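PDB 4QMH: LP04448p from Drosophila melanogaster, which belongs to the XMAP215 family, which drives microtubule polymerization, and is represented here by its fourth TOG domain, a helical-repeat module that probably binds tubulin. Local coordinates for residues Lys173-Ile176 with His177-Pro181; Glu200-Leu203 with Gly204-His208. One frame throughout, in Å; residues are numbered along the deposited sequence.

Interaction 1: Lys173-Ile176 with His177-Pro181; sequences KEDI and HSMVP
Ser178 OG is held by two groups: it donates to Asp175 O at a very short 2.5 Å, and a water donates to it from 2.9 Å. The same water also donates to Asp175 OD2, also at 2.9 Å, and so ties the two polar side chains together. The serine torsion (chi1 74°) sets OG between the backbone N and the carbonyl carbon, from where it can fold back onto the preceding turn; a short hydroxyl side chain suits this place. Asp175 OD1 is satisfied by Glu138 N, which links the start of helix 173-186 to the polypeptide just before helix 139-145. One turn along the apolar face, Met179 CE touches Ile176 CD1 at 3.7 Å, the two side chains crossing at a slant beside Phe135. An alanine in place of Met179 would lack the sulfur and methyl, and would probably leave a gap beside Ile176 and Phe135. Met179 N bonds Ile176 O at 2.9 Å, a three-residue step ahead of the kink at Pro181, whose nitrogen cannot donate. The chemistry implies a polar network of hydroxyl, buried carboxylate and water directly beside an apolar patch, where stiff, branched isoleucine and pliable methionine thioether pack.

Interaction 2: Glu200-Leu203 with Gly204-His208; sequences EAVL and GIMIH
Ile207 folds back over the carbonyl of Leu203, one helical turn earlier, and its atoms can be followed outward along that group. Its CB stands 3.6 Å from Leu203 O. CG1 comes nearer, 3.3 Å from the same oxygen, because chi1 of -79° sets it beside the backbone N and anti to the carbonyl carbon. The tip, CD1, is still 3.8 Å from Leu203 O and also reaches Leu203 CG at 4.2 Å, so that two branched aliphatic chains meet at a slant. Leu203 O itself accepts the backbone bond from Ile207 N at 2.8 Å.

Ile205 repeats the theme on another face: its CG1 lies 3.2 Å from Ala201 O, which takes an almost straight bond from Ile205 N (173° at the hydrogen). Met206 starts with CB against Val202 O and then bends at chi3 (-73°); its CE makes a loose contact with Val202 CG1, at 4.5 Å. The pliable thioether suits a position that must fit several differently shaped neighbours.

At Gly204 the helix is hydrated. A water accepts from Gly204 N at 2.9 Å and donates to Glu200 O, standing in for a direct bond between the two turns. Glycine suits the place because a CB would crowd the bridging water.

Within the all-helical fold this stretch belongs to helix 192-209. Ala201, small enough for close approach, lies against Trp156 and Ala160 of helix 149-162, whereas Ile205 and Val202 both reach Leu183 of helix 173-186. Met206 packs on Phe211 and Met214 of helix 211-221, and His208 NE2 bonds Leu163 O just past the end of helix 149-162.

Interaction 1 and interaction 2 lie on helices that follow each other in the chain, 173-186 and 192-209, with their centres about 11 Å apart. They meet through apolar groups: Ile176 CG2 touches Ile205 CG2 at 3.7 Å, and Met179 SD approaches Ile205 CD1 at 4.1 Å. Ile205 thus serves both, facing the pair Ile176 and Met179 on one helix while its own N-H bonds along helix 192-209. Nearer solvent, Lys173 CE, the carbon that carries the ammonium, lies 4.1 Å from His208 O. Such helix-on-helix packing fits the HEAT-like repeats from which TOG domains are built.

Interaction 1: Lys173-Ile176 with His177-Pro181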
loop_
_atom_site.group_PDB
_atom_site.type_symbol
_atom_site.label_atom_id
_atom_site.label_comp_id
_atom_site.label_asym_id
_atom_site.label_seq_id
_atom_site.Cartn_x
_atom_site.Cartn_y
_atom_site.Cartn_z
ATOM N N LYS A 173 -9.192 -10.874 -8.596
ATOM C CA LYS A 173 -8.536 -11.211 -9.856
ATOM C C LYS A 173 -8.495 -10.019 -10.783
ATOM O O LYS A 173 -7.518 -9.813 -11.504
ATOM C CB LYS A 173 -9.256 -12.365 -10.560
ATOM C CG LYS A 173 -9.100 -13.692 -9.859
ATOM C CD LYS A 173 -9.811 -14.813 -10.612
ATOM C CE LYS A 173 -9.335 -14.912 -12.056
ATOM N NZ LYS A 173 -10.020 -16.025 -12.763
ATOM N N GLU A 174 -9.571 -9.235 -10.785
ATOM C CA GLU A 174 -9.652 -8.101 -11.682
ATOM C C GLU A 174 -8.587 -7.069 -11.330
ATOM O O GLU A 174 -8.018 -6.433 -12.218
ATOM C CB GLU A 174 -11.039 -7.456 -11.611
ATOM C CG GLU A 174 -11.208 -6.262 -12.541
ATOM C CD GLU A 174 -10.889 -6.566 -13.998
ATOM O OE1 GLU A 174 -10.991 -7.735 -14.433
ATOM O OE2 GLU A 174 -10.532 -5.617 -14.725
ATOM N N ASP A 175 -8.344 -6.874 -10.035
ATOM C CA ASP A 175 -7.308 -5.927 -9.639
ATOM C C ASP A 175 -5.922 -6.421 -10.048
ATOM O O ASP A 175 -5.085 -5.622 -10.487
ATOM C CB ASP A 175 -7.356 -5.631 -8.142
ATOM C CG ASP A 175 -6.726 -4.291 -7.806
ATOM O OD1 ASP A 175 -7.312 -3.264 -8.210
ATOM O OD2 ASP A 175 -5.670 -4.268 -7.142
ATOM N N ILE A 176 -5.665 -7.721 -9.904
ATOM C CA ILE A 176 -4.408 -8.279 -10.434
ATOM C C ILE A 176 -4.303 -8.064 -11.956
ATOM O O ILE A 176 -3.251 -7.681 -12.470
ATOM C CB ILE A 176 -4.234 -9.766 -10.063
ATOM C CG1 ILE A 176 -4.284 -9.959 -8.544
ATOM C CG2 ILE A 176 -2.929 -10.318 -10.637
ATOM C CD1 ILE A 176 -3.273 -9.131 -7.783
ATOM N N HIS A 177 -5.396 -8.283 -12.686
ATOM C CA HIS A 177 -5.396 -7.987 -14.117
ATOM C C HIS A 177 -4.912 -6.561 -14.416
ATOM O O HIS A 177 -4.214 -6.329 -15.399
ATOM C CB HIS A 177 -6.787 -8.176 -14.729
ATOM C CG HIS A 177 -7.062 -9.565 -15.220
ATOM N ND1 HIS A 177 -6.584 -10.039 -16.423
ATOM C CD2 HIS A 177 -7.791 -10.570 -14.681
ATOM C CE1 HIS A 177 -6.998 -11.281 -16.598
ATOM N NE2 HIS A 177 -7.731 -11.629 -15.555
ATOM N N SER A 178 -5.293 -5.602 -13.574
ATOM C CA SER A 178 -4.923 -4.213 -13.807
ATOM C C SER A 178 -3.411 -3.989 -13.708
ATOM O O SER A 178 -2.901 -2.992 -14.216
ATOM C CB SER A 178 -5.669 -3.273 -12.852
ATOM O OG SER A 178 -5.151 -3.361 -11.534
ATOM N N MET A 179 -2.708 -4.922 -13.072
ATOM C CA MET A 179 -1.257 -4.814 -12.910
ATOM C C MET A 179 -0.520 -5.357 -14.124
ATOM O O MET A 179 0.657 -5.073 -14.330
ATOM C CB MET A 179 -0.800 -5.574 -11.674
ATOM C CG MET A 179 -1.492 -5.126 -10.399
ATOM S SD MET A 179 -1.012 -6.190 -9.037
ATOM C CE MET A 179 -2.207 -5.600 -7.837
ATOM N N VAL A 180 -1.208 -6.156 -14.925
ATOM C CA VAL A 180 -0.522 -6.891 -15.989
ATOM C C VAL A 180 0.179 -6.005 -17.046
ATOM O O VAL A 180 1.312 -6.285 -17.443
ATOM C CB VAL A 180 -1.450 -7.933 -16.645
ATOM C CG1 VAL A 180 -0.805 -8.501 -17.907
ATOM C CG2 VAL A 180 -1.774 -9.057 -15.663
ATOM N N PRO A 181 -0.472 -4.924 -17.499
ATOM C CA PRO A 181 0.257 -4.070 -18.449
ATOM C C PRO A 181 1.543 -3.512 -17.855
ATOM O O PRO A 181 2.537 -3.335 -18.569
ATOM C CB PRO A 181 -0.734 -2.936 -18.730
ATOM C CG PRO A 181 -2.076 -3.546 -18.484
ATOM C CD PRO A 181 -1.871 -4.499 -17.333
HETATM O O HOH W 1 -9.068 -13.966 -15.300
HETATM O O HOH W 2 -4.090 -2.615 -8.976
#

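Interaction 2: Glu200-Leu203 with Gly204-His208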
loop_
_atom_site.group_PDB
_atom_site.type_symbol
_atom_site.label_atom_id
_atom_site.label_comp_id
_atom_site.label_asym_id
_atom_site.label_seq_id
_atom_site.Cartn_x
_atom_site.Cartn_y
_atom_site.Cartn_z
ATOM N N GLU A 200 10.576 -11.243 -10.778
ATOM C CA GLU A 200 10.318 -12.064 -9.600
ATOM C C GLU A 200 8.837 -12.107 -9.248
ATOM O O GLU A 200 8.386 -13.028 -8.583
ATOM C CB GLU A 200 11.142 -11.575 -8.409
ATOM C CG GLU A 200 12.633 -11.766 -8.619
ATOM C CD GLU A 200 13.447 -11.417 -7.397
ATOM O OE1 GLU A 200 12.844 -11.117 -6.341
ATOM O OE2 GLU A 200 14.692 -11.456 -7.496
ATOM N N ALA A 201 8.087 -11.110 -9.706
ATOM C CA ALA A 201 6.664 -11.003 -9.399
ATOM C C ALA A 201 5.809 -11.785 -10.398
ATOM O O ALA A 201 4.615 -11.966 -10.190
ATOM C CB ALA A 201 6.244 -9.534 -9.381
ATOM N N VAL A 202 6.413 -12.244 -11.491
ATOM C CA VAL A 202 5.644 -12.963 -12.507
ATOM C C VAL A 202 4.919 -14.170 -11.914
ATOM O O VAL A 202 3.718 -14.359 -12.149
ATOM C CB VAL A 202 6.531 -13.412 -13.683
ATOM C CG1 VAL A 202 5.746 -14.332 -14.628
ATOM C CG2 VAL A 202 7.038 -12.194 -14.456
ATOM N N LEU A 203 5.635 -14.969 -11.122
ATOM C CA LEU A 203 5.040 -16.174 -10.549
ATOM C C LEU A 203 3.866 -15.834 -9.641
ATOM O O LEU A 203 2.805 -16.457 -9.719
ATOM C CB LEU A 203 6.083 -16.999 -9.788
ATOM C CG LEU A 203 5.531 -18.251 -9.104
ATOM C CD1 LEU A 203 4.941 -19.207 -10.139
ATOM C CD2 LEU A 203 6.628 -18.933 -8.287
ATOM N N GLY A 204 4.054 -14.848 -8.773
ATOM C CA GLY A 204 2.985 -14.409 -7.896
ATOM C C GLY A 204 1.725 -13.986 -8.628
ATOM O O GLY A 204 0.629 -14.341 -8.220
ATOM N N ILE A 205 1.874 -13.184 -9.683
ATOM C CA ILE A 205 0.741 -12.788 -10.515
ATOM C C ILE A 205 0.085 -14.018 -11.131
ATOM O O ILE A 205 -1.137 -14.173 -11.099
ATOM C CB ILE A 205 1.182 -11.820 -11.649
ATOM C CG1 ILE A 205 1.824 -10.550 -11.060
ATOM C CG2 ILE A 205 0.012 -11.498 -12.583
ATOM C CD1 ILE A 205 0.843 -9.545 -10.517
ATOM N N MET A 206 0.898 -14.912 -11.681
ATOM C CA MET A 206 0.350 -16.099 -12.334
ATOM C C MET A 206 -0.374 -17.040 -11.375
ATOM O O MET A 206 -1.302 -17.734 -11.777
ATOM C CB MET A 206 1.455 -16.858 -13.060
ATOM C CG MET A 206 0.922 -17.882 -14.051
ATOM S SD MET A 206 2.246 -18.715 -14.922
ATOM C CE MET A 206 2.782 -17.402 -16.014
ATOM N N ILE A 207 0.060 -17.083 -10.118
ATOM C CA ILE A 207 -0.615 -17.917 -9.128
ATOM C C ILE A 207 -2.088 -17.518 -9.016
ATOM O O ILE A 207 -2.956 -18.367 -8.783
ATOM C CB ILE A 207 0.088 -17.846 -7.758
ATOM C CG1 ILE A 207 1.324 -18.742 -7.768
ATOM C CG2 ILE A 207 -0.866 -18.224 -6.624
ATOM C CD1 ILE A 207 2.237 -18.530 -6.582
ATOM N N HIS A 208 -2.374 -16.238 -9.227
ATOM C CA HIS A 208 -3.745 -15.740 -9.149
ATOM C C HIS A 208 -4.501 -15.694 -10.478
ATOM O O HIS A 208 -5.714 -15.880 -10.503
ATOM C CB HIS A 208 -3.769 -14.373 -8.453
ATOM C CG HIS A 208 -3.368 -14.446 -7.017
ATOM N ND1 HIS A 208 -4.279 -14.642 -6.002
ATOM C CD2 HIS A 208 -2.148 -14.415 -6.427
ATOM C CE1 HIS A 208 -3.642 -14.707 -4.847
ATOM N NE2 HIS A 208 -2.348 -14.563 -5.077
HETATM O O HOH W 3 6.230 -13.884 -7.075
#